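Local coordinates for protein trans-2-enoyl-CoA reductase [NADH] (Treponema denticola ATCC 35405, PDB 4GGO) that reduces the carbon-carbon double bond of trans-2-enoyl-CoA substrates such as crotonyl-CoA, using NADH, in bacterial fatty acid synthesis, at residues Tyr34-Lys48 against Ile312-Lys326. Numbering follows the deposited sequence.
Sequences YTKKRITAEVKAGAK and IEQITRLYAERLYRK
Lys326 reaches back over the end of helix 41-44 and illustrates how a lysine can close a helix C-terminus. Its main bond, from NZ to Glu42 O (2.9 Å), lies in the carbonyl plane; Val43 O is farther (3.3 Å) and met from above its plane, and the very short approach to Ala45 O is doubtful in detail. Extended through chi3, the chain bends only at its last torsion (chi4 -62°), which turns NZ toward the carbonyl oxygens at the helix end. Nearby, Ala47 CB rests on the carbonyl oxygens of Tyr324 and Arg325, and a water bridges Lys48 N to Arg325 O.

Midway, Val43 CG1 meets Ala320 CB at 3.7 Å. At the Tyr34 end side chain meets side chain. The ring, with CG anti to the backbone N (chi1 177°), has Thr316 OG1 in plane at its edge, 3.6 Å from Tyr34 CE2. Glu313 CG lies 3.5 Å from Tyr34 OH; OE2 stands above one face near the ring's margin, while OE1 accepts from Gly310 N. Arg38 CG lies 3.6 Å from Thr316 CB.

The contact ties the NAD(P)H-binding family region to the catalytic region. Segments 34-38 and 312-323, of helices 21-38 and 311-323, cross at -35°. Thr35 and Thr316 also touch helix 61-74, while Leu318 and Leu323 pack against strands 227-233 and 338-339 of the Rossmann-type parallel sheet.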
ATOM      1  N   TYR A  34       8.565  -7.954 -13.544  1.00 22.38           N
ATOM      2  CA  TYR A  34       9.523  -8.070 -12.451  1.00 24.46           C
ATOM      3  C   TYR A  34       9.231  -9.306 -11.613  1.00 24.58           C
ATOM      4  O   TYR A  34      10.142 -10.054 -11.256  1.00 23.03           O
ATOM      5  CB  TYR A  34       9.508  -6.829 -11.554  1.00 17.25           C
ATOM      6  CG  TYR A  34      10.438  -6.957 -10.366  1.00 20.65           C
ATOM      7  CD1 TYR A  34      11.784  -6.631 -10.478  1.00 20.79           C
ATOM      8  CD2 TYR A  34       9.976  -7.418  -9.137  1.00 17.50           C
ATOM      9  CE1 TYR A  34      12.641  -6.754  -9.400  1.00 21.10           C
ATOM     10  CE2 TYR A  34      10.828  -7.546  -8.055  1.00 15.27           C
ATOM     11  CZ  TYR A  34      12.158  -7.212  -8.192  1.00 19.17           C
ATOM     12  OH  TYR A  34      13.009  -7.335  -7.119  1.00 21.80           O
ATOM     13  N   THR A  35       7.956  -9.506 -11.297  1.00 17.40           N
ATOM     14  CA  THR A  35       7.529 -10.619 -10.457  1.00 20.53           C
ATOM     15  C   THR A  35       7.901 -11.972 -11.063  1.00 24.97           C
ATOM     16  O   THR A  35       8.325 -12.885 -10.353  1.00 24.38           O
ATOM     17  CB  THR A  35       6.009 -10.573 -10.196  1.00 20.54           C
ATOM     18  OG1 THR A  35       5.663  -9.314  -9.604  1.00 20.22           O
ATOM     19  CG2 THR A  35       5.589 -11.697  -9.261  1.00 24.10           C
ATOM     20  N   LYS A  36       7.744 -12.095 -12.378  1.00 26.39           N
ATOM     21  CA  LYS A  36       8.103 -13.326 -13.076  1.00 27.66           C
ATOM     22  C   LYS A  36       9.606 -13.584 -13.001  1.00 22.84           C
ATOM     23  O   LYS A  36      10.049 -14.733 -12.987  1.00 27.64           O
ATOM     24  CB  LYS A  36       7.647 -13.274 -14.536  1.00 24.05           C
ATOM     25  CG  LYS A  36       6.138 -13.313 -14.721  1.00 33.56           C
ATOM     26  CD  LYS A  36       5.763 -13.229 -16.193  1.00 37.77           C
ATOM     27  CE  LYS A  36       4.264 -13.370 -16.394  1.00 42.22           C
ATOM     28  NZ  LYS A  36       3.773 -14.709 -15.967  1.00 40.09           N
ATOM     29  N   LYS A  37      10.386 -12.510 -12.947  1.00 25.13           N
ATOM     30  CA  LYS A  37      11.838 -12.625 -12.853  1.00 23.25           C
ATOM     31  C   LYS A  37      12.296 -12.780 -11.409  1.00 26.39           C
ATOM     32  O   LYS A  37      13.347 -13.360 -11.144  1.00 23.22           O
ATOM     33  CB  LYS A  37      12.519 -11.402 -13.466  1.00 31.58           C
ATOM     34  CG  LYS A  37      12.233 -11.192 -14.939  1.00 34.99           C
ATOM     35  CD  LYS A  37      12.996  -9.987 -15.466  1.00 46.79           C
ATOM     36  CE  LYS A  37      12.683  -9.736 -16.930  1.00 52.91           C
ATOM     37  NZ  LYS A  37      12.974 -10.931 -17.768  1.00 54.78           N
ATOM     38  N   ARG A  38      11.508 -12.254 -10.477  1.00 23.04           N
ATOM     39  CA  ARG A  38      11.879 -12.273  -9.066  1.00 22.29           C
ATOM     40  C   ARG A  38      11.480 -13.584  -8.398  1.00 22.72           C
ATOM     41  O   ARG A  38      12.277 -14.203  -7.691  1.00 25.72           O
ATOM     42  CB  ARG A  38      11.248 -11.089  -8.333  1.00 22.21           C
ATOM     43  CG  ARG A  38      11.536 -11.053  -6.843  1.00 18.32           C
ATOM     44  CD  ARG A  38      13.029 -10.991  -6.571  1.00 24.06           C
ATOM     45  NE  ARG A  38      13.322 -10.896  -5.144  1.00 21.74           N
ATOM     46  CZ  ARG A  38      13.431 -11.942  -4.333  1.00 28.53           C
ATOM     47  NH1 ARG A  38      13.263 -13.172  -4.805  1.00 21.30           N
ATOM     48  NH2 ARG A  38      13.703 -11.762  -3.047  1.00 20.85           N
ATOM     49  N   ILE A  39      10.239 -14.001  -8.621  1.00 23.95           N
ATOM     50  CA  ILE A  39       9.743 -15.249  -8.056  1.00 22.67           C
ATOM     51  C   ILE A  39       9.951 -16.384  -9.056  1.00 27.56           C
ATOM     52  O   ILE A  39       9.038 -16.754  -9.795  1.00 22.81           O
ATOM     53  CB  ILE A  39       8.253 -15.144  -7.684  1.00 21.93           C
ATOM     54  CG1 ILE A  39       7.990 -13.861  -6.892  1.00 21.58           C
ATOM     55  CG2 ILE A  39       7.813 -16.357  -6.883  1.00 20.54           C
ATOM     56  CD1 ILE A  39       8.714 -13.806  -5.565  1.00 20.47           C
ATOM     57  N   THR A  40      11.165 -16.921  -9.079  1.00 27.41           N
ATOM     58  CA  THR A  40      11.513 -17.994 -10.004  1.00 30.14           C
ATOM     59  C   THR A  40      11.241 -19.361  -9.394  1.00 27.53           C
ATOM     60  O   THR A  40      10.940 -19.473  -8.206  1.00 24.21           O
ATOM     61  CB  THR A  40      13.000 -17.937 -10.397  1.00 30.18           C
ATOM     62  OG1 THR A  40      13.810 -18.209  -9.246  1.00 25.65           O
ATOM     63  CG2 THR A  40      13.355 -16.569 -10.953  1.00 30.46           C
ATOM     64  N   ALA A  41      11.360 -20.400 -10.216  1.00 31.27           N
ATOM     65  CA  ALA A  41      11.189 -21.773  -9.756  1.00 25.65           C
ATOM     66  C   ALA A  41      12.165 -22.092  -8.628  1.00 27.50           C
ATOM     67  O   ALA A  41      11.841 -22.842  -7.708  1.00 33.91           O
ATOM     68  CB  ALA A  41      11.376 -22.743 -10.911  1.00 30.83           C
ATOM     69  N   GLU A  42      13.357 -21.508  -8.700  1.00 22.94           N
ATOM     70  CA  GLU A  42      14.373 -21.713  -7.676  1.00 32.21           C
ATOM     71  C   GLU A  42      14.025 -21.021  -6.358  1.00 31.74           C
ATOM     72  O   GLU A  42      14.251 -21.576  -5.282  1.00 32.17           O
ATOM     73  CB  GLU A  42      15.751 -21.266  -8.177  1.00 37.74           C
ATOM     74  CG  GLU A  42      16.823 -21.166  -7.095  1.00 43.05           C
ATOM     75  CD  GLU A  42      17.076 -22.479  -6.366  1.00 57.71           C
ATOM     76  OE1 GLU A  42      16.653 -23.548  -6.861  1.00 59.20           O
ATOM     77  OE2 GLU A  42      17.707 -22.442  -5.288  1.00 67.81           O
ATOM     78  N   VAL A  43      13.479 -19.812  -6.445  1.00 29.38           N
ATOM     79  CA  VAL A  43      13.027 -19.098  -5.256  1.00 29.91           C
ATOM     80  C   VAL A  43      11.882 -19.852  -4.579  1.00 28.08           C
ATOM     81  O   VAL A  43      11.839 -19.966  -3.353  1.00 27.97           O
ATOM     82  CB  VAL A  43      12.582 -17.654  -5.592  1.00 31.16           C
ATOM     83  CG1 VAL A  43      11.834 -17.028  -4.421  1.00 24.19           C
ATOM     84  CG2 VAL A  43      13.783 -16.803  -5.981  1.00 21.85           C
ATOM     85  N   LYS A  44      10.969 -20.384  -5.386  1.00 24.29           N
ATOM     86  CA  LYS A  44       9.796 -21.088  -4.871  1.00 30.97           C
ATOM     87  C   LYS A  44      10.103 -22.505  -4.393  1.00 27.37           C
ATOM     88  O   LYS A  44       9.352 -23.072  -3.601  1.00 28.05           O
ATOM     89  CB  LYS A  44       8.690 -21.138  -5.931  1.00 30.21           C
ATOM     90  CG  LYS A  44       7.963 -19.823  -6.128  1.00 28.42           C
ATOM     91  CD  LYS A  44       6.836 -19.949  -7.143  1.00 32.12           C
ATOM     92  CE  LYS A  44       7.372 -20.169  -8.546  1.00 34.90           C
ATOM     93  NZ  LYS A  44       6.282 -20.173  -9.558  1.00 38.24           N
ATOM     94  N   ALA A  45      11.205 -23.067  -4.880  1.00 27.76           N
ATOM     95  CA  ALA A  45      11.567 -24.455  -4.600  1.00 31.11           C
ATOM     96  C   ALA A  45      11.643 -24.773  -3.108  1.00 34.14           C
ATOM     97  O   ALA A  45      12.323 -24.083  -2.350  1.00 33.46           O
ATOM     98  CB  ALA A  45      12.885 -24.801  -5.277  1.00 28.24           C
ATOM     99  N   GLY A  46      10.932 -25.819  -2.696  1.00 29.21           N
ATOM    100  CA  GLY A  46      10.998 -26.300  -1.328  1.00 32.02           C
ATOM    101  C   GLY A  46      10.185 -25.490  -0.336  1.00 33.80           C
ATOM    102  O   GLY A  46      10.266 -25.714   0.872  1.00 34.45           O
ATOM    103  N   ALA A  47       9.402 -24.545  -0.841  1.00 38.47           N
ATOM    104  CA  ALA A  47       8.565 -23.716   0.019  1.00 29.02           C
ATOM    105  C   ALA A  47       7.098 -23.844  -0.362  1.00 32.29           C
ATOM    106  O   ALA A  47       6.770 -24.193  -1.495  1.00 31.89           O
ATOM    107  CB  ALA A  47       9.007 -22.262  -0.053  1.00 32.30           C
ATOM    108  N   LYS A  48       6.217 -23.557   0.591  1.00 29.06           N
ATOM    109  CA  LYS A  48       4.786 -23.553   0.321  1.00 34.03           C
ATOM    110  C   LYS A  48       4.426 -22.371  -0.574  1.00 32.65           C
ATOM    111  O   LYS A  48       5.281 -21.546  -0.899  1.00 29.61           O
ATOM    112  CB  LYS A  48       3.987 -23.499   1.624  1.00 34.41           C
ATOM    113  CG  LYS A  48       4.241 -24.679   2.549  1.00 37.60           C
ATOM    114  CD  LYS A  48       3.279 -24.681   3.726  1.00 45.32           C
ATOM    115  CE  LYS A  48       3.468 -25.920   4.586  1.00 50.45           C
ATOM    116  NZ  LYS A  48       2.472 -25.989   5.692  1.00 64.51           N
ATOM    117  N   ILE A 312       6.618  -3.371  -5.582  1.00 16.77           N
ATOM    118  CA  ILE A 312       6.719  -4.737  -6.088  1.00 20.68           C
ATOM    119  C   ILE A 312       7.969  -5.450  -5.565  1.00 18.59           C
ATOM    120  O   ILE A 312       7.960  -6.665  -5.373  1.00 19.84           O
ATOM    121  CB  ILE A 312       6.639  -4.793  -7.639  1.00 24.88           C
ATOM    122  CG1 ILE A 312       6.327  -6.216  -8.114  1.00 19.89           C
ATOM    123  CG2 ILE A 312       7.912  -4.251  -8.281  1.00 18.59           C
ATOM    124  CD1 ILE A 312       4.975  -6.728  -7.663  1.00 18.46           C
ATOM    125  N   GLU A 313       9.037  -4.695  -5.314  1.00 14.26           N
ATOM    126  CA  GLU A 313      10.246  -5.274  -4.734  1.00 22.12           C
ATOM    127  C   GLU A 313       9.986  -5.663  -3.282  1.00 20.30           C
ATOM    128  O   GLU A 313      10.368  -6.745  -2.839  1.00 18.40           O
ATOM    129  CB  GLU A 313      11.425  -4.299  -4.818  1.00 19.54           C
ATOM    130  CG  GLU A 313      11.974  -4.084  -6.222  1.00 18.16           C
ATOM    131  CD  GLU A 313      11.165  -3.084  -7.030  1.00 28.61           C
ATOM    132  OE1 GLU A 313      10.310  -2.388  -6.442  1.00 23.99           O
ATOM    133  OE2 GLU A 313      11.388  -2.994  -8.255  1.00 31.44           O
ATOM    134  N   GLN A 314       9.326  -4.766  -2.555  1.00 19.27           N
ATOM    135  CA  GLN A 314       8.954  -4.995  -1.163  1.00 19.89           C
ATOM    136  C   GLN A 314       8.109  -6.251  -0.983  1.00 18.84           C
ATOM    137  O   GLN A 314       8.413  -7.101  -0.148  1.00 19.68           O
ATOM    138  CB  GLN A 314       8.171  -3.794  -0.630  1.00 18.73           C
ATOM    139  CG  GLN A 314       9.023  -2.700  -0.034  1.00 18.62           C
ATOM    140  CD  GLN A 314       9.191  -2.853   1.462  1.00 20.55           C
ATOM    141  OE1 GLN A 314       8.247  -2.644   2.225  1.00 18.31           O
ATOM    142  NE2 GLN A 314      10.393  -3.219   1.890  1.00 16.68           N
ATOM    143  N   ILE A 315       7.043  -6.359  -1.769  1.00 16.47           N
ATOM    144  CA  ILE A 315       6.069  -7.429  -1.587  1.00 18.98           C
ATOM    145  C   ILE A 315       6.573  -8.791  -2.066  1.00 16.46           C
ATOM    146  O   ILE A 315       6.307  -9.812  -1.430  1.00 17.24           O
ATOM    147  CB  ILE A 315       4.723  -7.082  -2.247  1.00 19.17           C
ATOM    148  CG1 ILE A 315       4.200  -5.755  -1.693  1.00 19.85           C
ATOM    149  CG2 ILE A 315       3.715  -8.189  -2.015  1.00 20.18           C
ATOM    150  CD1 ILE A 315       4.172  -5.693  -0.180  1.00 17.83           C
ATOM    151  N   THR A 316       7.302  -8.812  -3.176  1.00 18.50           N
ATOM    152  CA  THR A 316       7.921 -10.054  -3.625  1.00 15.39           C
ATOM    153  C   THR A 316       8.885 -10.578  -2.563  1.00 20.21           C
ATOM    154  O   THR A 316       8.941 -11.780  -2.310  1.00 19.93           O
ATOM    155  CB  THR A 316       8.659  -9.896  -4.968  1.00 22.74           C
ATOM    156  OG1 THR A 316       9.522  -8.753  -4.917  1.00 23.79           O
ATOM    157  CG2 THR A 316       7.667  -9.735  -6.107  1.00 20.09           C
ATOM    158  N   ARG A 317       9.627  -9.672  -1.929  1.00 19.81           N
ATOM    159  CA  ARG A 317      10.516 -10.059  -0.836  1.00 21.05           C
ATOM    160  C   ARG A 317       9.709 -10.560   0.357  1.00 21.27           C
ATOM    161  O   ARG A 317      10.104 -11.513   1.030  1.00 20.37           O
ATOM    162  CB  ARG A 317      11.426  -8.898  -0.418  1.00 23.59           C
ATOM    163  CG  ARG A 317      12.313  -9.220   0.780  1.00 19.51           C
ATOM    164  CD  ARG A 317      13.576  -8.363   0.815  1.00 17.39           C
ATOM    165  NE  ARG A 317      13.311  -6.967   1.153  1.00 17.42           N
ATOM    166  CZ  ARG A 317      13.298  -6.487   2.394  1.00 17.61           C
ATOM    167  NH1 ARG A 317      13.522  -7.294   3.421  1.00 15.81           N
ATOM    168  NH2 ARG A 317      13.057  -5.200   2.609  1.00 17.39           N
ATOM    169  N   LEU A 318       8.574  -9.913   0.607  1.00 18.27           N
ATOM    170  CA  LEU A 318       7.663 -10.325   1.672  1.00 18.67           C
ATOM    171  C   LEU A 318       7.187 -11.766   1.488  1.00 19.22           C
ATOM    172  O   LEU A 318       7.227 -12.562   2.423  1.00 19.87           O
ATOM    173  CB  LEU A 318       6.456  -9.387   1.732  1.00 18.39           C
ATOM    174  CG  LEU A 318       5.330  -9.790   2.689  1.00 19.52           C
ATOM    175  CD1 LEU A 318       5.787  -9.710   4.140  1.00 19.07           C
ATOM    176  CD2 LEU A 318       4.097  -8.928   2.459  1.00 20.69           C
ATOM    177  N   TYR A 319       6.734 -12.093   0.282  1.00 15.67           N
ATOM    178  CA  TYR A 319       6.262 -13.441  -0.022  1.00 18.14           C
ATOM    179  C   TYR A 319       7.392 -14.463   0.070  1.00 21.56           C
ATOM    180  O   TYR A 319       7.258 -15.503   0.715  1.00 23.09           O
ATOM    181  CB  TYR A 319       5.651 -13.491  -1.425  1.00 19.31           C
ATOM    182  CG  TYR A 319       4.188 -13.105  -1.510  1.00 20.87           C
ATOM    183  CD1 TYR A 319       3.778 -11.789  -1.333  1.00 18.57           C
ATOM    184  CD2 TYR A 319       3.217 -14.057  -1.799  1.00 21.97           C
ATOM    185  CE1 TYR A 319       2.437 -11.437  -1.423  1.00 22.53           C
ATOM    186  CE2 TYR A 319       1.878 -13.716  -1.891  1.00 21.21           C
ATOM    187  CZ  TYR A 319       1.494 -12.404  -1.703  1.00 24.97           C
ATOM    188  OH  TYR A 319       0.162 -12.062  -1.797  1.00 22.36           O
ATOM    189  N   ALA A 320       8.510 -14.154  -0.578  1.00 23.88           N
ATOM    190  CA  ALA A 320       9.610 -15.102  -0.707  1.00 22.43           C
ATOM    191  C   ALA A 320      10.435 -15.270   0.569  1.00 24.51           C
ATOM    192  O   ALA A 320      10.929 -16.362   0.852  1.00 24.92           O
ATOM    193  CB  ALA A 320      10.508 -14.701  -1.866  1.00 26.82           C
ATOM    194  N   GLU A 321      10.582 -14.195   1.337  1.00 18.61           N
ATOM    195  CA  GLU A 321      11.500 -14.200   2.473  1.00 22.71           C
ATOM    196  C   GLU A 321      10.824 -14.072   3.839  1.00 20.81           C
ATOM    197  O   GLU A 321      11.506 -13.983   4.860  1.00 22.87           O
ATOM    198  CB  GLU A 321      12.555 -13.104   2.307  1.00 24.35           C
ATOM    199  CG  GLU A 321      13.572 -13.371   1.209  1.00 27.00           C
ATOM    200  CD  GLU A 321      14.663 -14.332   1.644  1.00 40.93           C
ATOM    201  OE1 GLU A 321      15.751 -13.859   2.039  1.00 40.24           O
ATOM    202  OE2 GLU A 321      14.435 -15.558   1.594  1.00 36.60           O
ATOM    203  N   ARG A 322       9.494 -14.054   3.861  1.00 21.39           N
ATOM    204  CA  ARG A 322       8.759 -14.014   5.124  1.00 22.19           C
ATOM    205  C   ARG A 322       7.634 -15.045   5.158  1.00 23.26           C
ATOM    206  O   ARG A 322       7.618 -15.933   6.010  1.00 24.29           O
ATOM    207  CB  ARG A 322       8.180 -12.619   5.386  1.00 21.48           C
ATOM    208  CG  ARG A 322       9.207 -11.508   5.532  1.00 13.87           C
ATOM    209  CD  ARG A 322      10.068 -11.691   6.773  1.00 23.80           C
ATOM    210  NE  ARG A 322      10.873 -10.505   7.053  1.00 24.85           N
ATOM    211  CZ  ARG A 322      12.017 -10.220   6.442  1.00 23.36           C
ATOM    212  NH1 ARG A 322      12.496 -11.036   5.514  1.00 20.39           N
ATOM    213  NH2 ARG A 322      12.684  -9.116   6.757  1.00 24.68           N
ATOM    214  N   LEU A 323       6.696 -14.922   4.224  1.00 22.41           N
ATOM    215  CA  LEU A 323       5.504 -15.762   4.220  1.00 25.61           C
ATOM    216  C   LEU A 323       5.789 -17.189   3.759  1.00 28.50           C
ATOM    217  O   LEU A 323       5.368 -18.152   4.400  1.00 28.55           O
ATOM    218  CB  LEU A 323       4.415 -15.140   3.342  1.00 21.70           C
ATOM    219  CG  LEU A 323       4.003 -13.704   3.680  1.00 23.81           C
ATOM    220  CD1 LEU A 323       2.893 -13.235   2.751  1.00 21.03           C
ATOM    221  CD2 LEU A 323       3.576 -13.595   5.136  1.00 19.90           C
ATOM    222  N   TYR A 324       6.502 -17.324   2.646  1.00 21.41           N
ATOM    223  CA  TYR A 324       6.731 -18.639   2.053  1.00 29.04           C
ATOM    224  C   TYR A 324       8.219 -18.943   1.916  1.00 23.19           C
ATOM    225  O   TYR A 324       8.790 -18.845   0.829  1.00 22.18           O
ATOM    226  CB  TYR A 324       6.010 -18.743   0.706  1.00 25.99           C
ATOM    227  CG  TYR A 324       4.548 -18.370   0.802  1.00 23.30           C
ATOM    228  CD1 TYR A 324       3.608 -19.279   1.269  1.00 28.16           C
ATOM    229  CD2 TYR A 324       4.109 -17.101   0.444  1.00 23.58           C
ATOM    230  CE1 TYR A 324       2.272 -18.939   1.370  1.00 28.06           C
ATOM    231  CE2 TYR A 324       2.775 -16.750   0.542  1.00 23.99           C
ATOM    232  CZ  TYR A 324       1.861 -17.673   1.005  1.00 29.84           C
ATOM    233  OH  TYR A 324       0.533 -17.329   1.101  1.00 28.93           O
ATOM    234  N   ARG A 325       8.833 -19.312   3.036  1.00 23.03           N
ATOM    235  CA  ARG A 325      10.259 -19.605   3.090  1.00 25.31           C
ATOM    236  C   ARG A 325      10.524 -21.105   3.075  1.00 27.25           C
ATOM    237  O   ARG A 325       9.654 -21.905   3.418  1.00 27.71           O
ATOM    238  CB  ARG A 325      10.870 -19.009   4.358  1.00 25.74           C
ATOM    239  CG  ARG A 325      10.776 -17.501   4.453  1.00 29.23           C
ATOM    240  CD  ARG A 325      10.986 -17.045   5.884  1.00 27.84           C
ATOM    241  NE  ARG A 325      12.224 -17.567   6.453  1.00 30.06           N
ATOM    242  CZ  ARG A 325      13.383 -16.918   6.437  1.00 30.64           C
ATOM    243  NH1 ARG A 325      13.464 -15.719   5.880  1.00 28.61           N
ATOM    244  NH2 ARG A 325      14.462 -17.468   6.979  1.00 34.14           N
ATOM    245  N   LYS A 326      11.741 -21.476   2.692  1.00 31.68           N
ATOM    246  CA  LYS A 326      12.142 -22.877   2.660  1.00 33.99           C
ATOM    247  C   LYS A 326      12.237 -23.474   4.063  1.00 31.07           C
ATOM    248  O   LYS A 326      12.123 -24.686   4.234  1.00 34.68           O
ATOM    249  CB  LYS A 326      13.478 -23.035   1.929  1.00 29.63           C
ATOM    250  CG  LYS A 326      13.482 -22.485   0.508  1.00 34.14           C
ATOM    251  CD  LYS A 326      14.851 -22.637  -0.137  1.00 34.85           C
ATOM    252  CE  LYS A 326      14.958 -21.831  -1.424  1.00 34.44           C
ATOM    253  NZ  LYS A 326      13.982 -22.273  -2.455  1.00 32.80           N
TER
HETATM  254  O   HOH W   1      11.722 -19.029  -1.010  1.00 40.28           O
HETATM  255  O   HOH W   2       6.924 -22.165   3.058  1.00 29.98           O